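Local coordinates for arginine 3rd transport system periplasmic binding protein (Legionella pneumophila subsp. pneumophila str. Philadelphia 1, PDB 3KZG) that probably binds arginine in the periplasm and delivers it to an ABC-type transport system, at residues K11-P14 and P15-V18; S155-Y159 and E160-Y164; E138-Q141 and D142-L145; Y50-D53 and D54-P57. All blocks are in the same frame, centred on the assembly; numbering follows the deposited sequence.

How the interactions relate
Along the chain the order is interaction 1, interaction 4, interaction 3 and interaction 2. Interactions 1 and 4 belong to one lobe, built around the sheet that contains strands 4-13 and 44-50; interactions 2 and 3 belong to the other, on the five-stranded sheet with strands 133-137 and 154-158. Centres lie about 11 Å (interactions 1 and 2) to about 19 Å (2 and 4) apart. The hairpin of interaction 1 touches all three others, meeting helices 140-148 and 159-166 across the interlobe boundary, while E138 packs on I51 between interactions 3 and 4. This direct interlobe contact is consistent with a closed arrangement of a two-lobed periplasmic binding protein.

Interaction 1 (K11-P14 and P15-V18); sequences KFNP and PFEV
V18 turns its CG1 methyl into the angle between F12 and P14, 3.6 Å from P14 CD and 3.8 Å from F12 CD1. P14 in turn sets CD over the centre of one face of the F12 ring, so the two rings and the methyl form one small apolar cluster. CG1 is carried there by a chi1 of -70°, which leaves it beside the V18 backbone N. N13, on the face opposite F12 and V18, lies alongside F16 of the turn, the two pointing the same way with amide and ring planes only 24° apart; N13 ND2 comes within 3.6 Å of F16 CD2.

The backbone is that of a tight beta hairpin joining strand 4-13 to strand 17-18, and its turn contains a cis peptide bond between P14 and P15. N13 N donates to E17 O at 2.9 Å, and F16 N closes the turn on N13 O at 3.1 Å. The same N13 O lies in the plane of the F16 ring, at its edge.

A water ties the polar ends together, accepting from N13 ND2 at 3.0 Å and donating to E17 OE2 at 2.6 Å. Both groups also have partners beyond the hairpin: N13 ND2 bonds to D158 of the other lobe, and E17 OE2 to S10. E17 OE1 lies close to D30, which might raise the proton affinity of one of these acids. Further out, Y193 meets the F16 ring edge-to-face and helix 159-166 packs on the two prolines through Y164.

Interaction 2 (S155-Y159 and E160-Y164); sequences SLMDY and EAAKY
D158 and A162 meet at a strand-to-helix junction, where strand 154-158 of the five-stranded sheet runs directly into helix 159-166; the directions of 155-158 and 160-164 differ by 110°. D158 O receives A162 N at 2.9 Å and, weakly, A161 N, so one carbonyl starts the first turn; K163 N follows with a bond to Y159 O.

The inner side is buried and apolar. Selenomethionine M157 reaches back over the helix start, bent at its last torsion, with SE 4.0 Å from A162 CA and CG 4.1 Å from A162 CB. Next to it D158 CB rests against A161 CB at 3.8 Å. The D158 carboxylate leaves this packing, its OD1 bonding to Y121 OH.

The outer side is more exposed and holds longer, polar-ended chains. E160 brings OE2 to 3.6 Å from both CD2 and CE2 of Y159, its carboxylate turned 77° from the ring plane. K163 lays its aliphatic part across the ring in a CH-pi contact: CG sits over one face, displaced toward the rim, 4.1 Å from the centroid. The bend at chi3 only turns CE and NZ onward; chi1 (-76°) and an extended chi2 already place K163 CD 3.1 Å from Y159 OH.

Interaction 3 (E138-Q141 and D142-L145); sequences ELIQ and DMLL
This is a local contact within the first turn of helix 140-148, in which L139 and I140 meet D142, M143 and L144 one turn on. L139, at the N-cap position, offers its carbonyl oxygen to two amides: M143 N at 3.2 Å in a fairly straight bond, and D142 N in a weak, bent one. The i to i+4 pattern begun by M143 continues with L144 N to I140 O at 2.9 Å and L145 N to Q141 O at 3.0 Å.

I140 runs alongside both M143 and L144 and points the same way as they do. Its two branches divide the work. CG2, anti to the backbone N, lies 4.0 Å from L144 CD1, whereas CD1 presses on the terminal CE of selenomethionine M143 at 3.5 Å, tighter than usual for two carbons. M143 can turn CE back to it because its chain is extended up to chi3 and then bends. On the outer side D142 swings OD1 over the L139 side chain, 3.3 Å from its CD1.

Around the turn, M143 and L144 pack inward on strand 154-158 through M157, M143 and D142 touch Y137 of strand 133-137, and I140 and Q141 face N13 and F12 of strand 4-13.

Interaction 4 (Y50-D53 and D54-P57); sequences YIFD and DLFP
Two aromatic rings, F52 and F56, meet in an offset edge-to-face pair: the edge of F56 is directed at the face of F52, with centroids 5.8 Å apart and planes nearly perpendicular at 88°. F52 is placed for this by its first torsion, which sets CG anti to the backbone N (chi1 -172°). R77 adds a cation-pi contact to the F56 ring.

The aliphatic packing centres on L55, whose two methyls serve different partners. CD2 lies 3.7 Å from Y50 CD2, the two side chains crossing obliquely, while CD1 approaches F52 CD1 at 4.1 Å with its side chain at about a right angle to that of F52. Y50, at the end of strand 44-50, is thereby joined to helix 55-60 across the intervening turn.

Backbone hydrogen bonds make the turn itself. D54 N donates to I51 O at 2.7 Å, and L55 N to F52 O at 3.0 Å.

Polar contacts to the rings involve D53. Its backbone O lies at the edge of the F56 ring, near the ring plane and 3.4 Å from CD2, and its carboxylate OD2 comes within 3.8 Å of the same carbon. K117, from the other lobe, forms a long, weak ion pair with D53 OD1.

Oxygens placed near ring hydrogens and a guanidinium meeting the ring are both electrostatically suitable for an aromatic group, and together they probably help fix the rotation of F56 against F52.

Interaction 1 (K11-P14 and P15-V18)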
ATOM      1  N   LYS A  11     -20.710  29.721   6.384  1.00 21.36           N
ATOM      2  CA  LYS A  11     -20.506  29.980   7.803  1.00 22.05           C
ATOM      3  C   LYS A  11     -20.692  28.792   8.738  1.00 20.92           C
ATOM      4  O   LYS A  11     -20.068  28.735   9.791  1.00 23.05           O
ATOM      5  CB  LYS A  11     -21.425  31.120   8.260  1.00 23.12           C
ATOM      6  CG  LYS A  11     -20.907  32.501   7.897  1.00 25.60           C
ATOM      7  CD  LYS A  11     -21.882  33.592   8.302  1.00 27.18           C
ATOM      8  CE  LYS A  11     -21.252  34.973   8.151  1.00 30.20           C
ATOM      9  NZ  LYS A  11     -22.238  36.069   8.376  1.00 30.29           N
ATOM     10  N   PHE A  12     -21.540  27.842   8.371  1.00 21.34           N
ATOM     11  CA  PHE A  12     -21.758  26.714   9.261  1.00 21.37           C
ATOM     12  C   PHE A  12     -22.303  25.471   8.567  1.00 21.11           C
ATOM     13  O   PHE A  12     -23.460  25.425   8.133  1.00 19.89           O
ATOM     14  CB  PHE A  12     -22.707  27.138  10.392  1.00 20.55           C
ATOM     15  CG  PHE A  12     -22.800  26.143  11.515  1.00 20.63           C
ATOM     16  CD1 PHE A  12     -21.696  25.873  12.320  1.00 21.30           C
ATOM     17  CD2 PHE A  12     -23.991  25.467  11.764  1.00 21.31           C
ATOM     18  CE1 PHE A  12     -21.777  24.942  13.358  1.00 20.78           C
ATOM     19  CE2 PHE A  12     -24.083  24.534  12.797  1.00 19.51           C
ATOM     20  CZ  PHE A  12     -22.972  24.271  13.597  1.00 19.21           C
ATOM     21  N   ASN A  13     -21.454  24.463   8.450  1.00 22.29           N
ATOM     22  CA  ASN A  13     -21.867  23.203   7.851  1.00 21.85           C
ATOM     23  C   ASN A  13     -20.806  22.160   8.129  1.00 21.27           C
ATOM     24  O   ASN A  13     -20.219  21.591   7.213  1.00 21.28           O
ATOM     25  CB  ASN A  13     -22.091  23.340   6.343  1.00 21.98           C
ATOM     26  CG  ASN A  13     -22.609  22.052   5.715  1.00 22.72           C
ATOM     27  OD1 ASN A  13     -23.450  21.360   6.296  1.00 22.63           O
ATOM     28  ND2 ASN A  13     -22.118  21.731   4.519  1.00 17.55           N
ATOM     29  N   PRO A  14     -20.535  21.912   9.417  1.00 19.82           N
ATOM     30  CA  PRO A  14     -19.530  20.914   9.787  1.00 18.00           C
ATOM     31  C   PRO A  14     -19.909  19.599   9.110  1.00 16.39           C
ATOM     32  O   PRO A  14     -21.090  19.339   8.871  1.00 16.29           O
ATOM     33  CB  PRO A  14     -19.649  20.857  11.312  1.00 19.20           C
ATOM     34  CG  PRO A  14     -21.094  21.239  11.557  1.00 19.40           C
ATOM     35  CD  PRO A  14     -21.278  22.382  10.598  1.00 19.69           C
ATOM     36  N   PRO A  15     -18.920  18.743   8.807  1.00 14.09           N
ATOM     37  CA  PRO A  15     -17.489  18.924   9.059  1.00 13.55           C
ATOM     38  C   PRO A  15     -16.716  19.641   7.952  1.00 13.49           C
ATOM     39  O   PRO A  15     -15.488  19.617   7.957  1.00 15.47           O
ATOM     40  CB  PRO A  15     -17.004  17.494   9.228  1.00 12.53           C
ATOM     41  CG  PRO A  15     -17.788  16.795   8.167  1.00 13.12           C
ATOM     42  CD  PRO A  15     -19.188  17.370   8.335  1.00 14.93           C
ATOM     43  N   PHE A  16     -17.422  20.263   7.008  1.00 14.20           N
ATOM     44  CA  PHE A  16     -16.765  20.966   5.897  1.00 15.91           C
ATOM     45  C   PHE A  16     -16.140  22.296   6.329  1.00 15.82           C
ATOM     46  O   PHE A  16     -14.981  22.578   6.028  1.00 15.07           O
ATOM     47  CB  PHE A  16     -17.766  21.166   4.756  1.00 16.34           C
ATOM     48  CG  PHE A  16     -18.251  19.877   4.163  1.00 17.85           C
ATOM     49  CD1 PHE A  16     -17.465  19.177   3.254  1.00 18.29           C
ATOM     50  CD2 PHE A  16     -19.468  19.324   4.564  1.00 18.48           C
ATOM     51  CE1 PHE A  16     -17.881  17.941   2.747  1.00 19.15           C
ATOM     52  CE2 PHE A  16     -19.893  18.089   4.065  1.00 17.48           C
ATOM     53  CZ  PHE A  16     -19.093  17.398   3.153  1.00 18.45           C
ATOM     54  N   GLU A  17     -16.915  23.119   7.023  1.00 16.14           N
ATOM     55  CA  GLU A  17     -16.399  24.379   7.545  1.00 17.24           C
ATOM     56  C   GLU A  17     -17.337  24.962   8.586  1.00 17.07           C
ATOM     57  O   GLU A  17     -18.545  24.745   8.553  1.00 17.12           O
ATOM     58  CB  GLU A  17     -16.162  25.421   6.443  1.00 14.67           C
ATOM     59  CG  GLU A  17     -17.401  25.892   5.716  1.00 15.22           C
ATOM     60  CD  GLU A  17     -17.629  25.132   4.436  1.00 15.60           C
ATOM     61  OE1 GLU A  17     -16.697  24.416   4.020  1.00 15.92           O
ATOM     62  OE2 GLU A  17     -18.723  25.255   3.846  1.00 19.07           O
ATOM     63  N   VAL A  18     -16.750  25.702   9.513  1.00 19.34           N
ATOM     64  CA  VAL A  18     -17.485  26.359  10.575  1.00 22.15           C
ATOM     65  C   VAL A  18     -16.768  27.672  10.873  1.00 22.14           C
ATOM     66  O   VAL A  18     -15.557  27.701  11.104  1.00 21.81           O
ATOM     67  CB  VAL A  18     -17.490  25.514  11.845  1.00 23.21           C
ATOM     68  CG1 VAL A  18     -18.350  24.275  11.674  1.00 22.63           C
ATOM     69  CG2 VAL A  18     -16.093  25.118  12.140  1.00 26.30           C
TER
HETATM   70  O   HOH W   1     -20.960  24.078   3.131  1.00 17.55           O

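Interaction 2 (S155-Y159 and E160-Y164)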
ATOM      1  N   SER A 155     -35.006  16.389   7.388  1.00 19.70           N
ATOM      2  CA  SER A 155     -34.132  17.260   6.625  1.00 21.08           C
ATOM      3  C   SER A 155     -33.251  16.453   5.669  1.00 20.24           C
ATOM      4  O   SER A 155     -32.808  15.352   6.000  1.00 21.05           O
ATOM      5  CB  SER A 155     -33.257  18.064   7.593  1.00 22.78           C
ATOM      6  OG  SER A 155     -32.245  18.774   6.907  1.00 26.35           O
ATOM      7  N   LEU A 156     -33.022  16.999   4.477  1.00 19.19           N
ATOM      8  CA  LEU A 156     -32.161  16.366   3.485  1.00 18.23           C
ATOM      9  C   LEU A 156     -30.956  17.293   3.389  1.00 17.72           C
ATOM     10  O   LEU A 156     -31.092  18.456   3.006  1.00 17.53           O
ATOM     11  CB  LEU A 156     -32.872  16.263   2.122  1.00 18.08           C
ATOM     12  CG  LEU A 156     -32.054  15.630   0.984  1.00 19.75           C
ATOM     13  CD1 LEU A 156     -31.567  14.247   1.398  1.00 17.43           C
ATOM     14  CD2 LEU A 156     -32.905  15.533  -0.274  1.00 18.41           C
HETATM   15  N   MSE A 157     -29.789  16.780   3.775  1.00 19.42           N
HETATM   16  CA  MSE A 157     -28.544  17.541   3.767  1.00 20.43           C
HETATM   17  C   MSE A 157     -27.384  16.673   3.283  1.00 18.66           C
HETATM   18  O   MSE A 157     -27.588  15.526   2.895  1.00 19.48           O
HETATM   19  CB  MSE A 157     -28.246  18.066   5.182  1.00 24.49           C
HETATM   20  CG  MSE A 157     -28.055  16.985   6.251  1.00 30.64           C
HETATM   21 SE   MSE A 157     -27.825  17.676   8.068  1.00 41.37          SE
HETATM   22  CE  MSE A 157     -29.638  18.347   8.374  1.00 34.82           C
ATOM     23  N   ASP A 158     -26.178  17.230   3.296  1.00 17.38           N
ATOM     24  CA  ASP A 158     -24.993  16.489   2.876  1.00 16.32           C
ATOM     25  C   ASP A 158     -24.840  15.246   3.763  1.00 17.09           C
ATOM     26  O   ASP A 158     -25.082  15.301   4.975  1.00 18.90           O
ATOM     27  CB  ASP A 158     -23.732  17.355   3.006  1.00 16.60           C
ATOM     28  CG  ASP A 158     -23.823  18.665   2.226  1.00 19.20           C
ATOM     29  OD1 ASP A 158     -24.071  18.629   1.003  1.00 19.31           O
ATOM     30  OD2 ASP A 158     -23.633  19.736   2.840  1.00 19.65           O
ATOM     31  N   TYR A 159     -24.437  14.134   3.158  1.00 15.57           N
ATOM     32  CA  TYR A 159     -24.243  12.883   3.880  1.00 14.72           C
ATOM     33  C   TYR A 159     -23.257  13.004   5.050  1.00 14.89           C
ATOM     34  O   TYR A 159     -23.571  12.584   6.167  1.00 13.92           O
ATOM     35  CB  TYR A 159     -23.769  11.790   2.917  1.00 18.26           C
ATOM     36  CG  TYR A 159     -23.366  10.506   3.609  1.00 20.58           C
ATOM     37  CD1 TYR A 159     -24.311   9.728   4.278  1.00 21.19           C
ATOM     38  CD2 TYR A 159     -22.035  10.091   3.628  1.00 20.14           C
ATOM     39  CE1 TYR A 159     -23.945   8.569   4.958  1.00 24.25           C
ATOM     40  CE2 TYR A 159     -21.653   8.931   4.306  1.00 23.42           C
ATOM     41  CZ  TYR A 159     -22.613   8.177   4.969  1.00 24.42           C
ATOM     42  OH  TYR A 159     -22.250   7.043   5.654  1.00 26.42           O
ATOM     43  N   GLU A 160     -22.073  13.572   4.805  1.00 13.61           N
ATOM     44  CA  GLU A 160     -21.084  13.714   5.874  1.00 15.24           C
ATOM     45  C   GLU A 160     -21.546  14.700   6.948  1.00 15.54           C
ATOM     46  O   GLU A 160     -21.100  14.624   8.096  1.00 14.82           O
ATOM     47  CB  GLU A 160     -19.723  14.172   5.334  1.00 15.72           C
ATOM     48  CG  GLU A 160     -18.970  13.156   4.480  1.00 18.23           C
ATOM     49  CD  GLU A 160     -18.775  11.811   5.159  1.00 19.80           C
ATOM     50  OE1 GLU A 160     -18.759  11.756   6.405  1.00 21.94           O
ATOM     51  OE2 GLU A 160     -18.627  10.804   4.438  1.00 20.99           O
ATOM     52  N   ALA A 161     -22.416  15.634   6.573  1.00 15.53           N
ATOM     53  CA  ALA A 161     -22.943  16.606   7.531  1.00 16.89           C
ATOM     54  C   ALA A 161     -23.955  15.891   8.422  1.00 16.98           C
ATOM     55  O   ALA A 161     -24.023  16.139   9.623  1.00 17.60           O
ATOM     56  CB  ALA A 161     -23.624  17.770   6.801  1.00 14.80           C
ATOM     57  N   ALA A 162     -24.743  15.007   7.817  1.00 15.26           N
ATOM     58  CA  ALA A 162     -25.751  14.243   8.549  1.00 17.95           C
ATOM     59  C   ALA A 162     -25.085  13.317   9.559  1.00 17.76           C
ATOM     60  O   ALA A 162     -25.519  13.223  10.707  1.00 18.96           O
ATOM     61  CB  ALA A 162     -26.608  13.429   7.580  1.00 15.28           C
ATOM     62  N   LYS A 163     -24.029  12.638   9.127  1.00 20.01           N
ATOM     63  CA  LYS A 163     -23.298  11.729  10.002  1.00 23.04           C
ATOM     64  C   LYS A 163     -22.654  12.498  11.149  1.00 22.26           C
ATOM     65  O   LYS A 163     -22.619  12.025  12.284  1.00 21.56           O
ATOM     66  CB  LYS A 163     -22.214  10.982   9.220  1.00 27.48           C
ATOM     67  CG  LYS A 163     -22.735   9.859   8.348  1.00 31.74           C
ATOM     68  CD  LYS A 163     -21.620   8.873   8.044  1.00 37.65           C
ATOM     69  CE  LYS A 163     -21.078   8.250   9.324  1.00 38.91           C
ATOM     70  NZ  LYS A 163     -19.958   7.308   9.043  1.00 41.56           N
ATOM     71  N   TYR A 164     -22.138  13.684  10.841  1.00 20.60           N
ATOM     72  CA  TYR A 164     -21.514  14.526  11.852  1.00 19.90           C
ATOM     73  C   TYR A 164     -22.508  14.806  12.982  1.00 20.19           C
ATOM     74  O   TYR A 164     -22.227  14.556  14.153  1.00 19.59           O
ATOM     75  CB  TYR A 164     -21.074  15.855  11.230  1.00 20.40           C
ATOM     76  CG  TYR A 164     -20.640  16.876  12.249  1.00 20.38           C
ATOM     77  CD1 TYR A 164     -19.336  16.890  12.738  1.00 19.24           C
ATOM     78  CD2 TYR A 164     -21.550  17.800  12.767  1.00 17.67           C
ATOM     79  CE1 TYR A 164     -18.946  17.794  13.719  1.00 20.07           C
ATOM     80  CE2 TYR A 164     -21.168  18.709  13.752  1.00 20.77           C
ATOM     81  CZ  TYR A 164     -19.864  18.696  14.222  1.00 19.89           C
ATOM     82  OH  TYR A 164     -19.473  19.563  15.209  1.00 22.65           O
TER

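Interaction 3 (E138-Q141 and D142-L145)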
ATOM      1  N   GLU A 138     -32.167  29.264   5.167  1.00 25.42           N
ATOM      2  CA  GLU A 138     -30.943  29.924   4.727  1.00 28.26           C
ATOM      3  C   GLU A 138     -29.725  29.443   5.509  1.00 25.80           C
ATOM      4  O   GLU A 138     -28.641  29.324   4.948  1.00 25.20           O
ATOM      5  CB  GLU A 138     -31.080  31.448   4.837  1.00 31.68           C
ATOM      6  CG  GLU A 138     -32.098  32.045   3.872  1.00 36.71           C
ATOM      7  CD  GLU A 138     -32.072  33.563   3.858  1.00 40.12           C
ATOM      8  OE1 GLU A 138     -32.237  34.173   4.936  1.00 43.73           O
ATOM      9  OE2 GLU A 138     -31.890  34.148   2.770  1.00 41.26           O
ATOM     10  N   LEU A 139     -29.908  29.175   6.800  1.00 24.87           N
ATOM     11  CA  LEU A 139     -28.817  28.683   7.647  1.00 24.38           C
ATOM     12  C   LEU A 139     -29.092  27.259   8.116  1.00 23.58           C
ATOM     13  O   LEU A 139     -30.241  26.882   8.340  1.00 22.29           O
ATOM     14  CB  LEU A 139     -28.628  29.558   8.893  1.00 25.48           C
ATOM     15  CG  LEU A 139     -28.221  31.018   8.737  1.00 28.77           C
ATOM     16  CD1 LEU A 139     -29.405  31.818   8.225  1.00 29.80           C
ATOM     17  CD2 LEU A 139     -27.757  31.568  10.083  1.00 29.00           C
ATOM     18  N   ILE A 140     -28.027  26.477   8.265  1.00 22.97           N
ATOM     19  CA  ILE A 140     -28.148  25.107   8.737  1.00 24.28           C
ATOM     20  C   ILE A 140     -28.722  25.132  10.161  1.00 23.99           C
ATOM     21  O   ILE A 140     -29.493  24.259  10.542  1.00 23.45           O
ATOM     22  CB  ILE A 140     -26.767  24.401   8.756  1.00 23.93           C
ATOM     23  CG1 ILE A 140     -26.230  24.244   7.327  1.00 26.29           C
ATOM     24  CG2 ILE A 140     -26.870  23.049   9.451  1.00 23.49           C
ATOM     25  CD1 ILE A 140     -27.063  23.342   6.435  1.00 28.35           C
ATOM     26  N   GLN A 141     -28.350  26.144  10.939  1.00 24.44           N
ATOM     27  CA  GLN A 141     -28.832  26.255  12.317  1.00 25.54           C
ATOM     28  C   GLN A 141     -30.350  26.368  12.382  1.00 25.58           C
ATOM     29  O   GLN A 141     -30.983  25.768  13.249  1.00 26.83           O
ATOM     30  CB  GLN A 141     -28.208  27.466  13.021  1.00 24.71           C
ATOM     31  CG  GLN A 141     -26.693  27.494  13.014  1.00 25.68           C
ATOM     32  CD  GLN A 141     -26.139  28.294  11.852  1.00 23.56           C
ATOM     33  OE1 GLN A 141     -26.385  27.980  10.690  1.00 20.84           O
ATOM     34  NE2 GLN A 141     -25.388  29.343  12.165  1.00 25.72           N
ATOM     35  N   ASP A 142     -30.921  27.144  11.465  1.00 26.06           N
ATOM     36  CA  ASP A 142     -32.365  27.347  11.392  1.00 26.35           C
ATOM     37  C   ASP A 142     -33.049  26.037  11.030  1.00 25.23           C
ATOM     38  O   ASP A 142     -34.094  25.685  11.575  1.00 23.64           O
ATOM     39  CB  ASP A 142     -32.711  28.386  10.316  1.00 29.77           C
ATOM     40  CG  ASP A 142     -32.162  29.768  10.626  1.00 33.35           C
ATOM     41  OD1 ASP A 142     -32.087  30.599   9.693  1.00 34.66           O
ATOM     42  OD2 ASP A 142     -31.814  30.025  11.798  1.00 35.77           O
HETATM   43  N   MSE A 143     -32.449  25.320  10.089  1.00 23.95           N
HETATM   44  CA  MSE A 143     -33.007  24.064   9.636  1.00 22.87           C
HETATM   45  C   MSE A 143     -33.032  23.025  10.748  1.00 20.21           C
HETATM   46  O   MSE A 143     -34.029  22.327  10.926  1.00 19.31           O
HETATM   47  CB  MSE A 143     -32.200  23.543   8.452  1.00 23.26           C
HETATM   48  CG  MSE A 143     -32.689  22.210   7.930  1.00 26.98           C
HETATM   49 SE   MSE A 143     -31.866  21.778   6.273  1.00 36.61          SE
HETATM   50  CE  MSE A 143     -30.038  21.579   6.892  1.00 23.89           C
ATOM     51  N   LEU A 144     -31.935  22.921  11.489  1.00 19.10           N
ATOM     52  CA  LEU A 144     -31.864  21.953  12.570  1.00 20.89           C
ATOM     53  C   LEU A 144     -32.789  22.368  13.715  1.00 22.24           C
ATOM     54  O   LEU A 144     -33.342  21.516  14.417  1.00 23.63           O
ATOM     55  CB  LEU A 144     -30.418  21.804  13.056  1.00 21.21           C
ATOM     56  CG  LEU A 144     -29.481  21.113  12.060  1.00 21.14           C
ATOM     57  CD1 LEU A 144     -28.075  21.038  12.639  1.00 21.77           C
ATOM     58  CD2 LEU A 144     -30.006  19.714  11.740  1.00 21.62           C
ATOM     59  N   LEU A 145     -32.968  23.677  13.885  1.00 22.24           N
ATOM     60  CA  LEU A 145     -33.852  24.202  14.924  1.00 22.16           C
ATOM     61  C   LEU A 145     -35.273  23.864  14.526  1.00 22.02           C
ATOM     62  O   LEU A 145     -36.082  23.455  15.358  1.00 20.69           O
ATOM     63  CB  LEU A 145     -33.717  25.724  15.051  1.00 21.72           C
ATOM     64  CG  LEU A 145     -34.754  26.419  15.947  1.00 23.31           C
ATOM     65  CD1 LEU A 145     -34.673  25.871  17.358  1.00 23.07           C
ATOM     66  CD2 LEU A 145     -34.514  27.926  15.948  1.00 22.64           C
TER

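Interaction 4 (Y50-D53 and D54-P57)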
ATOM      1  N   TYR A  50     -19.583  33.440   4.192  1.00 27.85           N
ATOM      2  CA  TYR A  50     -20.856  34.033   3.814  1.00 28.60           C
ATOM      3  C   TYR A  50     -21.911  33.008   4.148  1.00 27.54           C
ATOM      4  O   TYR A  50     -21.591  31.851   4.396  1.00 28.49           O
ATOM      5  CB  TYR A  50     -20.924  34.268   2.305  1.00 30.26           C
ATOM      6  CG  TYR A  50     -19.922  35.243   1.754  1.00 33.03           C
ATOM      7  CD1 TYR A  50     -20.283  36.559   1.478  1.00 33.10           C
ATOM      8  CD2 TYR A  50     -18.612  34.846   1.486  1.00 32.67           C
ATOM      9  CE1 TYR A  50     -19.369  37.457   0.947  1.00 34.25           C
ATOM     10  CE2 TYR A  50     -17.689  35.739   0.956  1.00 34.27           C
ATOM     11  CZ  TYR A  50     -18.076  37.042   0.689  1.00 34.67           C
ATOM     12  OH  TYR A  50     -17.171  37.931   0.169  1.00 36.29           O
ATOM     13  N   ILE A  51     -23.167  33.429   4.163  1.00 27.03           N
ATOM     14  CA  ILE A  51     -24.245  32.489   4.385  1.00 26.75           C
ATOM     15  C   ILE A  51     -24.246  31.748   3.046  1.00 26.00           C
ATOM     16  O   ILE A  51     -24.182  32.380   1.991  1.00 25.03           O
ATOM     17  CB  ILE A  51     -25.583  33.215   4.593  1.00 27.52           C
ATOM     18  CG1 ILE A  51     -25.559  33.968   5.923  1.00 28.56           C
ATOM     19  CG2 ILE A  51     -26.732  32.220   4.566  1.00 26.25           C
ATOM     20  CD1 ILE A  51     -26.846  34.698   6.227  1.00 29.35           C
ATOM     21  N   PHE A  52     -24.300  30.420   3.091  1.00 24.60           N
ATOM     22  CA  PHE A  52     -24.263  29.593   1.883  1.00 23.84           C
ATOM     23  C   PHE A  52     -24.839  30.214   0.602  1.00 25.08           C
ATOM     24  O   PHE A  52     -24.133  30.346  -0.403  1.00 23.86           O
ATOM     25  CB  PHE A  52     -24.958  28.249   2.136  1.00 22.48           C
ATOM     26  CG  PHE A  52     -24.797  27.265   1.005  1.00 21.18           C
ATOM     27  CD1 PHE A  52     -23.580  26.620   0.794  1.00 22.55           C
ATOM     28  CD2 PHE A  52     -25.844  27.023   0.122  1.00 21.61           C
ATOM     29  CE1 PHE A  52     -23.404  25.750  -0.284  1.00 21.04           C
ATOM     30  CE2 PHE A  52     -25.684  26.157  -0.962  1.00 22.05           C
ATOM     31  CZ  PHE A  52     -24.457  25.518  -1.165  1.00 23.18           C
ATOM     32  N   ASP A  53     -26.117  30.585   0.632  1.00 25.57           N
ATOM     33  CA  ASP A  53     -26.769  31.154  -0.546  1.00 27.76           C
ATOM     34  C   ASP A  53     -26.126  32.433  -1.100  1.00 27.06           C
ATOM     35  O   ASP A  53     -26.274  32.735  -2.283  1.00 26.35           O
ATOM     36  CB  ASP A  53     -28.243  31.426  -0.247  1.00 31.99           C
ATOM     37  CG  ASP A  53     -29.076  31.523  -1.508  1.00 35.39           C
ATOM     38  OD1 ASP A  53     -30.187  32.090  -1.451  1.00 37.62           O
ATOM     39  OD2 ASP A  53     -28.616  31.018  -2.555  1.00 37.21           O
ATOM     40  N   ASP A  54     -25.421  33.184  -0.259  1.00 25.16           N
ATOM     41  CA  ASP A  54     -24.787  34.413  -0.722  1.00 26.17           C
ATOM     42  C   ASP A  54     -23.467  34.169  -1.453  1.00 25.95           C
ATOM     43  O   ASP A  54     -22.926  35.082  -2.082  1.00 26.51           O
ATOM     44  CB  ASP A  54     -24.537  35.380   0.443  1.00 25.67           C
ATOM     45  CG  ASP A  54     -25.821  35.992   0.993  1.00 27.29           C
ATOM     46  OD1 ASP A  54     -26.814  36.097   0.241  1.00 27.55           O
ATOM     47  OD2 ASP A  54     -25.825  36.385   2.178  1.00 28.33           O
ATOM     48  N   LEU A  55     -22.954  32.945  -1.374  1.00 24.59           N
ATOM     49  CA  LEU A  55     -21.688  32.602  -2.015  1.00 23.49           C
ATOM     50  C   LEU A  55     -21.706  32.812  -3.523  1.00 23.79           C
ATOM     51  O   LEU A  55     -20.721  33.263  -4.108  1.00 22.45           O
ATOM     52  CB  LEU A  55     -21.311  31.147  -1.703  1.00 23.19           C
ATOM     53  CG  LEU A  55     -20.804  30.857  -0.287  1.00 22.29           C
ATOM     54  CD1 LEU A  55     -20.636  29.357  -0.096  1.00 20.87           C
ATOM     55  CD2 LEU A  55     -19.477  31.591  -0.057  1.00 19.56           C
ATOM     56  N   PHE A  56     -22.832  32.478  -4.145  1.00 24.95           N
ATOM     57  CA  PHE A  56     -22.986  32.615  -5.585  1.00 27.02           C
ATOM     58  C   PHE A  56     -22.808  34.064  -6.062  1.00 28.75           C
ATOM     59  O   PHE A  56     -21.999  34.333  -6.954  1.00 28.10           O
ATOM     60  CB  PHE A  56     -24.345  32.054  -5.998  1.00 26.63           C
ATOM     61  CG  PHE A  56     -24.553  30.620  -5.572  1.00 28.85           C
ATOM     62  CD1 PHE A  56     -23.868  29.589  -6.202  1.00 28.16           C
ATOM     63  CD2 PHE A  56     -25.393  30.309  -4.502  1.00 27.50           C
ATOM     64  CE1 PHE A  56     -24.009  28.269  -5.777  1.00 27.28           C
ATOM     65  CE2 PHE A  56     -25.541  28.991  -4.070  1.00 27.69           C
ATOM     66  CZ  PHE A  56     -24.846  27.971  -4.707  1.00 27.95           C
ATOM     67  N   PRO A  57     -23.554  35.017  -5.475  1.00 30.21           N
ATOM     68  CA  PRO A  57     -23.376  36.398  -5.928  1.00 30.41           C
ATOM     69  C   PRO A  57     -21.998  36.946  -5.554  1.00 29.85           C
ATOM     70  O   PRO A  57     -21.406  37.717  -6.309  1.00 29.83           O
ATOM     71  CB  PRO A  57     -24.523  37.135  -5.238  1.00 31.42           C
ATOM     72  CG  PRO A  57     -24.699  36.353  -3.968  1.00 32.54           C
ATOM     73  CD  PRO A  57     -24.624  34.930  -4.466  1.00 30.83           C
TER